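Local coordinates for protein aggregative adherence fimbrial subunit AggA (Escherichia coli O104:H4 str. C227-11, PDB 4PH8) that forms the major subunit of aggregative adherence fimbriae type I, its fold completed by donor-strand complementation, and probably binds host fibronectin, at residues S43-C46 with I47-G50; S81-G84 with G85-F88. All coordinates share one frame; numbering follows the deposited sequence.

Contact 1: S43-C46 with I47-G50; sequences SDQC and IKAG
Gln-45 and Lys-48 meet on the outer side of a short helix, 44-49, in a one-turn contact that belongs to the link between strands 34-41 and 52-68. Lys-48 NZ donates to Gln-45 OE1 at 2.8 Å, lying in the carbonyl plane on a lone pair, with a C=O...N angle of 141°. A bend in the glutamine chain (chi2 -51°) brings its amide round to the lysine, and the two side chains cross obliquely.

The backbone evidence for helix is a run of i to i+4 bonds, including Ile-47 N to Ser-43 O at 3.0 Å and Lys-48 N to Asp-44 O at 3.0 Å. Ser-43 is the N-cap: its OG accepts from Cys-46 N at 3.1 Å. At the other end Gly-50, with phi 106°, closes a Schellman motif; its N donates weakly to Cys-46 O at 3.2 Å.

Buried Cys-46 is joined through SG to Cys-14, tying the helix to the segment before strand 17-20. Asp-44 OD1 forms a salt bridge with Lys-106 just ahead of strand 108-114, and Ile-47 packs on that same lysine and on Thr-42, just after strand 34-41.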
# COMPACT_ATOMS: atom_id res chain seq x y z
N SER A 43 3.49 -8.05 14.31
CA SER A 43 3.59 -8.16 15.78
C SER A 43 4.99 -7.82 16.30
O SER A 43 5.99 -7.90 15.57
CB SER A 43 3.22 -9.57 16.23
OG SER A 43 4.22 -10.48 15.78
N ASP A 44 5.06 -7.45 17.58
CA ASP A 44 6.36 -7.15 18.19
C ASP A 44 7.31 -8.35 18.10
O ASP A 44 8.48 -8.19 17.80
CB ASP A 44 6.20 -6.74 19.64
CG ASP A 44 5.62 -5.34 19.80
OD1 ASP A 44 5.53 -4.57 18.81
OD2 ASP A 44 5.26 -4.99 20.93
N GLN A 45 6.79 -9.56 18.31
CA GLN A 45 7.64 -10.75 18.19
C GLN A 45 8.17 -10.95 16.78
O GLN A 45 9.33 -11.28 16.59
CB GLN A 45 6.93 -12.00 18.70
CG GLN A 45 6.82 -12.05 20.22
CD GLN A 45 8.15 -11.82 20.93
OE1 GLN A 45 8.40 -10.74 21.46
NE2 GLN A 45 9.02 -12.83 20.92
N CYS A 46 7.34 -10.69 15.78
CA CYS A 46 7.79 -10.80 14.40
C CYS A 46 8.82 -9.74 14.01
O CYS A 46 9.72 -10.02 13.21
CB CYS A 46 6.61 -10.78 13.44
SG CYS A 46 5.72 -12.32 13.54
N ILE A 47 8.71 -8.56 14.61
CA ILE A 47 9.70 -7.51 14.38
C ILE A 47 11.04 -7.93 15.00
O ILE A 47 12.09 -7.77 14.40
CB ILE A 47 9.20 -6.14 14.91
CG1 ILE A 47 8.03 -5.69 14.04
CG2 ILE A 47 10.30 -5.11 14.83
CD1 ILE A 47 7.27 -4.51 14.56
N LYS A 48 10.99 -8.50 16.19
CA LYS A 48 12.20 -8.97 16.84
C LYS A 48 12.85 -10.07 16.02
O LYS A 48 14.06 -10.20 16.00
CB LYS A 48 11.88 -9.50 18.23
CG LYS A 48 11.50 -8.44 19.24
CD LYS A 48 11.57 -9.05 20.62
CE LYS A 48 10.54 -8.49 21.57
NZ LYS A 48 10.44 -9.41 22.74
N ALA A 49 12.02 -10.85 15.33
CA ALA A 49 12.50 -11.98 14.53
C ALA A 49 13.08 -11.58 13.17
O ALA A 49 13.74 -12.40 12.53
CB ALA A 49 11.37 -12.98 14.34
N GLY A 50 12.82 -10.35 12.73
CA GLY A 50 13.40 -9.83 11.48
C GLY A 50 12.46 -9.71 10.29
O GLY A 50 12.90 -9.70 9.13

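Contact 2: S81-G84 with G85-F88; sequences SIDG and GADF
Ile-82 lies over the ring of Phe-88 while Asp-83 ties together the turn between them, so this contact joins strand 75-82 to strand 87-88 by apolar packing and by polar bonds.

The apolar part centres on Ile-82 CD1. This methyl stands 3.7 Å from the centroid of the Phe-88 ring and 14° off the ring normal, which defines a CH-pi contact over the face. CG1 and CG2 of Ile-82 reach the far end of the ring, where CG2 lies 3.8 Å from Phe-88 CZ. With chi1 at 68°, CG1 sits between the backbone N and the carbonyl carbon, and the extended chi2 carries CD1 on to the ring. The same methyl also touches Ala-86 CB at 3.7 Å, and Ile-97 of strand 97-100 packs against Ile-82, Ala-86 and Phe-88 alike.

Gly-84 and Gly-85, both with negative phi and with psi between about -20° and 0°, form the middle of a type I beta turn from Asp-83 to Ala-86. Ala-86 N closes it by donating to Asp-83 O at 3.1 Å, nearly straight, although the donor stands well above the carbonyl plane. The aspartate OD1 accepts from Gly-85 N at 2.8 Å, nearly along its C-O axis; reaching two residues on, this is an Asx turn laid over the beta turn.

Water 1 bridges the backbone, donating to Gly-84 O at 3.0 Å and to Ala-86 O at 2.7 Å.

Further partners hold the carboxylate, since OD1 also forms a salt bridge with Lys-99 and OD2 accepts from the backbone N of Asn-109. With both oxygens engaged by donors, one of them cationic, Asp-83 is probably ionised and its rotation is fixed at the turn, while the Ile-82 and Phe-88 contact is apolar and rests on the fit of methyl to ring face.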
# COMPACT_ATOMS: atom_id res chain seq x y z
N SER A 81 4.92 7.25 -2.97
CA SER A 81 5.99 7.73 -2.12
C SER A 81 6.00 6.91 -0.86
O SER A 81 4.95 6.49 -0.37
CB SER A 81 5.76 9.19 -1.79
OG SER A 81 5.81 9.94 -2.99
N ILE A 82 7.19 6.68 -0.32
CA ILE A 82 7.39 5.77 0.79
C ILE A 82 8.26 6.42 1.86
O ILE A 82 9.01 7.38 1.59
CB ILE A 82 7.98 4.42 0.32
CG1 ILE A 82 9.42 4.58 -0.21
CG2 ILE A 82 7.05 3.80 -0.72
CD1 ILE A 82 10.05 3.26 -0.67
N ASP A 83 8.14 5.92 3.08
CA ASP A 83 8.94 6.48 4.17
C ASP A 83 10.45 6.24 3.96
O ASP A 83 10.88 5.42 3.14
CB ASP A 83 8.44 6.00 5.54
CG ASP A 83 8.78 4.55 5.85
OD1 ASP A 83 9.99 4.25 5.93
OD2 ASP A 83 7.86 3.73 6.09
N GLY A 84 11.24 6.99 4.70
CA GLY A 84 12.67 6.97 4.51
C GLY A 84 13.36 5.67 4.81
O GLY A 84 14.52 5.48 4.39
N GLY A 85 12.70 4.78 5.55
CA GLY A 85 13.28 3.49 5.87
C GLY A 85 12.89 2.34 4.95
O GLY A 85 13.35 1.22 5.12
N ALA A 86 12.02 2.63 3.99
CA ALA A 86 11.51 1.62 3.06
C ALA A 86 12.31 1.68 1.77
O ALA A 86 13.13 2.58 1.58
CB ALA A 86 10.04 1.88 2.78
N ASP A 87 12.09 0.72 0.90
CA ASP A 87 12.74 0.69 -0.41
C ASP A 87 11.77 0.18 -1.45
O ASP A 87 10.83 -0.54 -1.14
CB ASP A 87 13.94 -0.26 -0.37
CG ASP A 87 15.14 0.35 0.26
OD1 ASP A 87 15.86 1.09 -0.43
OD2 ASP A 87 15.40 0.04 1.44
N PHE A 88 12.03 0.54 -2.70
CA PHE A 88 11.37 -0.03 -3.86
C PHE A 88 12.20 -1.20 -4.36
O PHE A 88 13.42 -1.17 -4.29
CB PHE A 88 11.29 1.00 -4.98
CG PHE A 88 10.47 2.19 -4.64
CD1 PHE A 88 9.09 2.10 -4.61
CD2 PHE A 88 11.06 3.40 -4.35
CE1 PHE A 88 8.32 3.20 -4.30
CE2 PHE A 88 10.29 4.51 -4.04
CZ PHE A 88 8.92 4.41 -4.02
O HOH W 1 15.50 3.47 2.43

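How the contacts relate
Contact 1 closes before contact 2 opens along the chain, and strand 52-68 together with most of strand 75-82 runs between them. Their centres are 19 Å apart and their nearest atoms about 12 Å, so they do not touch. Both are connections of the beta sandwich: the 44-49 helix leads into strand 52-68, whereas the 83-86 turn leads out of strand 75-82, which pairs antiparallel with 52-68. Strand 108-114 relates them further, since it pairs with both 34-41, just before contact 1, and 75-82. Contact 1 is farther from the chain centre, 20 Å against 11 Å. They are two separate connections of one pilin subunit, each organised largely by interactions within its own few residues.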